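Local coordinates for protein putative alcohol dehydrogenase (Sinorhizobium meliloti, PDB 4J6F) that probably oxidises alcohols with a nicotinamide cofactor, as a member of the medium-chain dehydrogenase/reductase superfamily, at residues T76-E88 and T96-Q110. Sequence-based numbering, arbitrary orientation.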
loop_
_atom_site.group_PDB
_atom_site.type_symbol
_atom_site.label_atom_id
_atom_site.label_comp_id
_atom_site.label_asym_id
_atom_site.label_seq_id
_atom_site.Cartn_x
_atom_site.Cartn_y
_atom_site.Cartn_z
ATOM N N THR A 76 -13.161 13.721 -12.644
ATOM C CA THR A 76 -12.037 14.611 -12.820
ATOM C C THR A 76 -12.454 15.939 -13.465
ATOM O O THR A 76 -11.842 16.960 -13.182
ATOM C CB THR A 76 -10.902 13.914 -13.579
ATOM O OG1 THR A 76 -9.711 14.680 -13.444
ATOM C CG2 THR A 76 -11.238 13.738 -15.052
ATOM N N ASP A 77 -13.507 15.926 -14.298
ATOM C CA ASP A 77 -14.126 17.156 -14.844
ATOM C C ASP A 77 -14.392 18.159 -13.738
ATOM O O ASP A 77 -13.998 19.329 -13.814
ATOM C CB ASP A 77 -15.500 16.855 -15.454
ATOM C CG ASP A 77 -15.444 15.964 -16.690
ATOM O OD1 ASP A 77 -14.335 15.572 -17.135
ATOM O OD2 ASP A 77 -16.548 15.662 -17.209
ATOM N N VAL A 78 -15.092 17.659 -12.720
ATOM C CA VAL A 78 -15.608 18.431 -11.609
ATOM C C VAL A 78 -14.459 18.851 -10.709
ATOM O O VAL A 78 -14.281 20.035 -10.436
ATOM C CB VAL A 78 -16.648 17.603 -10.812
ATOM C CG1 VAL A 78 -17.054 18.301 -9.528
ATOM C CG2 VAL A 78 -17.881 17.352 -11.649
ATOM N N TRP A 79 -13.665 17.886 -10.267
ATOM C CA TRP A 79 -12.559 18.200 -9.369
ATOM C C TRP A 79 -11.525 19.153 -9.954
ATOM O O TRP A 79 -11.021 20.016 -9.235
ATOM C CB TRP A 79 -11.910 16.934 -8.816
ATOM C CG TRP A 79 -12.812 16.205 -7.854
ATOM C CD1 TRP A 79 -13.701 16.761 -6.936
ATOM C CD2 TRP A 79 -12.911 14.798 -7.691
ATOM N NE1 TRP A 79 -14.346 15.765 -6.232
ATOM C CE2 TRP A 79 -13.874 14.553 -6.672
ATOM C CE3 TRP A 79 -12.284 13.716 -8.301
ATOM C CZ2 TRP A 79 -14.212 13.264 -6.262
ATOM C CZ3 TRP A 79 -12.624 12.424 -7.892
ATOM C CH2 TRP A 79 -13.577 12.211 -6.879
ATOM N N VAL A 80 -11.225 19.037 -11.245
ATOM C CA VAL A 80 -10.314 19.994 -11.867
ATOM C C VAL A 80 -10.924 21.396 -11.810
ATOM O O VAL A 80 -10.241 22.354 -11.479
ATOM C CB VAL A 80 -9.945 19.604 -13.309
ATOM C CG1 VAL A 80 -9.313 20.764 -14.055
ATOM C CG2 VAL A 80 -9.004 18.415 -13.309
ATOM N N ARG A 81 -12.216 21.509 -12.103
ATOM C CA ARG A 81 -12.878 22.806 -12.111
ATOM C C ARG A 81 -12.875 23.402 -10.720
ATOM O O ARG A 81 -12.545 24.569 -10.553
ATOM C CB ARG A 81 -14.300 22.669 -12.626
ATOM C CG ARG A 81 -15.049 23.975 -12.836
ATOM C CD ARG A 81 -16.538 23.692 -12.939
ATOM N NE ARG A 81 -17.076 23.500 -11.598
ATOM C CZ ARG A 81 -17.982 22.589 -11.256
ATOM N NH1 ARG A 81 -18.486 21.761 -12.154
ATOM N NH2 ARG A 81 -18.388 22.511 -9.995
ATOM N N GLU A 82 -13.223 22.601 -9.716
ATOM C CA GLU A 82 -13.206 23.066 -8.318
ATOM C C GLU A 82 -11.796 23.302 -7.769
ATOM O O GLU A 82 -11.635 24.066 -6.828
ATOM C CB GLU A 82 -13.960 22.100 -7.409
ATOM C CG GLU A 82 -15.375 21.847 -7.884
ATOM C CD GLU A 82 -16.173 20.943 -6.965
ATOM O OE1 GLU A 82 -15.658 19.875 -6.581
ATOM O OE2 GLU A 82 -17.326 21.302 -6.634
ATOM N N GLY A 83 -10.782 22.662 -8.362
ATOM C CA GLY A 83 -9.418 22.710 -7.838
ATOM C C GLY A 83 -9.344 21.877 -6.569
ATOM O O GLY A 83 -8.604 22.186 -5.628
ATOM N N ALA A 84 -10.103 20.794 -6.547
ATOM C CA ALA A 84 -10.304 20.057 -5.326
ATOM C C ALA A 84 -9.290 18.953 -5.048
ATOM O O ALA A 84 -9.605 18.017 -4.314
ATOM C CB ALA A 84 -11.699 19.484 -5.318
ATOM N N TYR A 85 -8.080 19.042 -5.599
ATOM C CA TYR A 85 -7.095 17.969 -5.377
ATOM C C TYR A 85 -6.190 18.242 -4.195
ATOM O O TYR A 85 -5.522 17.336 -3.693
ATOM C CB TYR A 85 -6.289 17.654 -6.642
ATOM C CG TYR A 85 -7.121 16.941 -7.669
ATOM C CD1 TYR A 85 -7.296 15.555 -7.613
ATOM C CD2 TYR A 85 -7.773 17.646 -8.684
ATOM C CE1 TYR A 85 -8.081 14.895 -8.548
ATOM C CE2 TYR A 85 -8.557 16.987 -9.621
ATOM C CZ TYR A 85 -8.706 15.616 -9.542
ATOM O OH TYR A 85 -9.484 14.964 -10.465
ATOM N N GLY A 86 -6.192 19.491 -3.743
ATOM C CA GLY A 86 -5.342 19.907 -2.636
ATOM C C GLY A 86 -3.868 19.763 -2.963
ATOM O O GLY A 86 -3.489 19.346 -4.073
ATOM N N THR A 87 -3.036 20.115 -1.990
ATOM C CA THR A 87 -1.587 19.998 -2.123
ATOM C C THR A 87 -1.045 19.133 -0.993
ATOM O O THR A 87 -1.713 18.929 0.020
ATOM C CB THR A 87 -0.886 21.381 -2.096
ATOM O OG1 THR A 87 -0.973 21.940 -0.778
ATOM C CG2 THR A 87 -1.523 22.347 -3.092
ATOM N N GLU A 88 0.171 18.636 -1.176
ATOM C CA GLU A 88 0.858 17.838 -0.169
ATOM C C GLU A 88 0.970 18.541 1.185
ATOM O O GLU A 88 0.843 17.906 2.222
ATOM C CB GLU A 88 2.253 17.485 -0.676
ATOM C CG GLU A 88 2.245 16.590 -1.899
ATOM C CD GLU A 88 3.587 16.505 -2.589
ATOM O OE1 GLU A 88 3.727 15.618 -3.472
ATOM O OE2 GLU A 88 4.491 17.320 -2.260
ATOM N N THR A 96 -5.049 21.717 -9.161
ATOM C CA THR A 96 -5.354 20.631 -10.084
ATOM C C THR A 96 -4.631 19.390 -9.614
ATOM O O THR A 96 -3.811 19.454 -8.718
ATOM C CB THR A 96 -4.917 20.902 -11.529
ATOM O OG1 THR A 96 -3.669 21.592 -11.536
ATOM C CG2 THR A 96 -5.950 21.715 -12.246
ATOM N N TRP A 97 -4.973 18.250 -10.188
ATOM C CA TRP A 97 -4.384 17.002 -9.763
ATOM C C TRP A 97 -2.906 16.988 -10.100
ATOM O O TRP A 97 -2.107 16.324 -9.419
ATOM C CB TRP A 97 -5.106 15.828 -10.411
ATOM C CG TRP A 97 -4.915 15.765 -11.866
ATOM C CD1 TRP A 97 -5.670 16.372 -12.803
ATOM C CD2 TRP A 97 -3.884 15.054 -12.563
ATOM N NE1 TRP A 97 -5.181 16.086 -14.054
ATOM C CE2 TRP A 97 -4.082 15.277 -13.932
ATOM C CE3 TRP A 97 -2.810 14.251 -12.159
ATOM C CZ2 TRP A 97 -3.257 14.725 -14.908
ATOM C CZ3 TRP A 97 -1.988 13.705 -13.129
ATOM C CH2 TRP A 97 -2.221 13.941 -14.490
ATOM N N ARG A 98 -2.535 17.728 -11.143
ATOM C CA ARG A 98 -1.148 17.728 -11.550
ATOM C C ARG A 98 -0.365 18.680 -10.672
ATOM O O ARG A 98 0.062 19.743 -11.123
ATOM C CB ARG A 98 -0.992 18.041 -13.030
ATOM C CG ARG A 98 0.137 17.247 -13.646
ATOM C CD ARG A 98 -0.027 17.156 -15.145
ATOM N NE ARG A 98 0.907 16.199 -15.731
ATOM C CZ ARG A 98 2.155 16.481 -16.103
ATOM N NH1 ARG A 98 2.916 15.522 -16.622
ATOM N NH2 ARG A 98 2.644 17.710 -15.958
ATOM N N ARG A 99 -0.174 18.278 -9.416
ATOM C CA ARG A 99 0.424 19.142 -8.396
ATOM C C ARG A 99 1.817 19.674 -8.756
ATOM O O ARG A 99 2.172 20.765 -8.339
ATOM C CB ARG A 99 0.480 18.436 -7.043
ATOM C CG ARG A 99 -0.871 18.141 -6.407
ATOM C CD ARG A 99 -0.732 17.086 -5.313
ATOM N NE ARG A 99 -1.862 17.015 -4.380
ATOM C CZ ARG A 99 -1.894 16.230 -3.298
ATOM N NH1 ARG A 99 -0.863 15.420 -3.006
ATOM N NH2 ARG A 99 -2.965 16.235 -2.508
ATOM N N HIS A 100 2.599 18.922 -9.530
ATOM C CA HIS A 100 4.001 19.298 -9.732
ATOM C C HIS A 100 4.394 19.668 -11.163
ATOM O O HIS A 100 5.568 19.894 -11.451
ATOM C CB HIS A 100 4.928 18.229 -9.141
ATOM C CG HIS A 100 4.757 18.058 -7.663
ATOM N ND1 HIS A 100 5.314 18.924 -6.745
ATOM C CD2 HIS A 100 4.054 17.149 -6.947
ATOM C CE1 HIS A 100 4.972 18.548 -5.526
ATOM N NE2 HIS A 100 4.207 17.473 -5.622
ATOM N N GLY A 101 3.410 19.764 -12.047
ATOM C CA GLY A 101 3.636 20.251 -13.402
ATOM C C GLY A 101 2.312 20.777 -13.894
ATOM O O GLY A 101 1.568 20.066 -14.582
ATOM N N ASN A 102 1.991 22.009 -13.508
ATOM C CA ASN A 102 0.694 22.569 -13.863
ATOM C C ASN A 102 0.586 22.941 -15.346
ATOM O O ASN A 102 1.007 24.022 -15.758
ATOM C CB ASN A 102 0.307 23.739 -12.959
ATOM C CG ASN A 102 -1.117 24.199 -13.196
ATOM O OD1 ASN A 102 -1.892 23.520 -13.878
ATOM N ND2 ASN A 102 -1.474 25.351 -12.639
ATOM N N THR A 103 0.005 22.021 -16.120
ATOM C CA THR A 103 -0.207 22.175 -17.557
ATOM C C THR A 103 -1.635 22.649 -17.876
ATOM O O THR A 103 -2.014 22.819 -19.044
ATOM C CB THR A 103 0.047 20.846 -18.293
ATOM O OG1 THR A 103 -0.756 19.824 -17.698
ATOM C CG2 THR A 103 1.516 20.452 -18.240
ATOM N N LEU A 104 -2.433 22.842 -16.836
ATOM C CA LEU A 104 -3.738 23.463 -16.993
ATOM C C LEU A 104 -3.598 24.966 -17.283
ATOM O O LEU A 104 -3.014 25.709 -16.496
ATOM C CB LEU A 104 -4.591 23.228 -15.745
ATOM C CG LEU A 104 -6.032 23.744 -15.823
ATOM C CD1 LEU A 104 -6.779 23.149 -17.009
ATOM C CD2 LEU A 104 -6.790 23.467 -14.535
ATOM N N THR A 105 -4.116 25.397 -18.429
ATOM C CA THR A 105 -4.190 26.823 -18.758
ATOM C C THR A 105 -5.625 27.229 -19.158
ATOM O O THR A 105 -6.342 26.463 -19.804
ATOM C CB THR A 105 -3.199 27.215 -19.882
ATOM O OG1 THR A 105 -3.567 26.559 -21.099
ATOM C CG2 THR A 105 -1.770 26.842 -19.526
ATOM N N PHE A 106 -6.040 28.436 -18.780
ATOM C CA PHE A 106 -7.405 28.888 -19.050
ATOM C C PHE A 106 -7.477 29.810 -20.243
ATOM O O PHE A 106 -6.605 30.644 -20.413
ATOM C CB PHE A 106 -8.009 29.538 -17.813
ATOM C CG PHE A 106 -8.004 28.637 -16.612
ATOM C CD1 PHE A 106 -8.817 27.505 -16.573
ATOM C CD2 PHE A 106 -7.166 28.901 -15.530
ATOM C CE1 PHE A 106 -8.810 26.662 -15.467
ATOM C CE2 PHE A 106 -7.153 28.059 -14.422
ATOM C CZ PHE A 106 -7.979 26.938 -14.389
ATOM N N PRO A 107 -8.515 29.659 -21.090
ATOM C CA PRO A 107 -9.622 28.696 -21.003
ATOM C C PRO A 107 -9.223 27.288 -21.435
ATOM O O PRO A 107 -8.308 27.134 -22.225
ATOM C CB PRO A 107 -10.652 29.268 -21.978
ATOM C CG PRO A 107 -9.829 29.948 -23.002
ATOM C CD PRO A 107 -8.641 30.520 -22.281
ATOM N N ARG A 108 -9.914 26.282 -20.915
ATOM C CA ARG A 108 -9.637 24.886 -21.264
ATOM C C ARG A 108 -10.926 24.178 -21.621
ATOM O O ARG A 108 -11.909 24.275 -20.899
ATOM C CB ARG A 108 -8.936 24.154 -20.101
ATOM C CG ARG A 108 -9.039 22.629 -20.122
ATOM C CD ARG A 108 -8.098 21.951 -21.122
ATOM N NE ARG A 108 -6.696 22.173 -20.782
ATOM C CZ ARG A 108 -5.871 22.972 -21.456
ATOM N NH1 ARG A 108 -4.614 23.118 -21.053
ATOM N NH2 ARG A 108 -6.297 23.611 -22.536
ATOM N N ILE A 109 -10.923 23.480 -22.744
ATOM C CA ILE A 109 -12.018 22.586 -23.045
ATOM C C ILE A 109 -11.739 21.267 -22.331
ATOM O O ILE A 109 -10.737 20.600 -22.613
ATOM C CB ILE A 109 -12.142 22.321 -24.562
ATOM C CG1 ILE A 109 -12.421 23.627 -25.305
ATOM C CG2 ILE A 109 -13.233 21.278 -24.832
ATOM C CD1 ILE A 109 -12.079 23.597 -26.776
ATOM N N GLN A 110 -12.622 20.891 -21.415
ATOM C CA GLN A 110 -12.502 19.602 -20.720
ATOM C C GLN A 110 -13.122 18.447 -21.558
ATOM O O GLN A 110 -13.510 18.637 -22.724
ATOM C CB GLN A 110 -13.143 19.690 -19.325
ATOM C CG GLN A 110 -12.708 20.898 -18.507
ATOM C CD GLN A 110 -13.227 20.868 -17.089
ATOM O OE1 GLN A 110 -14.161 21.596 -16.754
ATOM N NE2 GLN A 110 -12.628 20.020 -16.239
HETATM O O HOH W 1 -16.121 20.973 -14.795
HETATM O O HOH W 2 1.306 14.682 -5.157
#
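In the GroES-like domain, the short helix that ends in a Schellman motif at Gly-83 packs, together with its exit loop, against the long loop 96-110, and Tyr-85 meets Trp-97 at the centre. Trp-97 CB stands over the middle of the tyrosine ring, 3.4 Å from its centroid, a CH-pi contact. With chi1 at 67°, Trp-97 CG lies between the backbone N and the carbonyl carbon, and the indole, broad enough to touch Val-80 too, turns its edge toward the same tyrosine ring in a T-shaped pair, planes 70° apart. Val-80, compact and branched, fills the helix side: CG2 meets the indole edge at CD1, while CG1 reaches Leu-104 CD2 tip to tip at 3.7 Å. An amide suits Gln-110: NE2 donates to Asp-77 O (2.9 Å), which also accepts from Arg-81 N, in the carbonyl plane on a lone pair, while a water lies within bonding distance of OE1 and that carbonyl. The extended Arg-99 has N-H groups for two carbonyls and the second subunit at once: NH2 meets Tyr-85 O (3.0 Å) and salt-bridges Asp-314 of that subunit, NE meets Gly-86 O (2.9 Å) from above the carbonyl plane, and NH1 hydrogen-bonds its Thr-317. A leucine here would probably leave both carbonyls without these donors and that aspartate without its mate. His-100 offers a ring N-H to a carboxylate, NE2 donating to Glu-88 OE1 (2.9 Å) from above its plane. An aromatic and aliphatic core flanked by side-chain bonds to main-chain carbonyls thus fastens the helix and its exit loop to the irregular loop leading into strand 113-121 of the GroES-like fold.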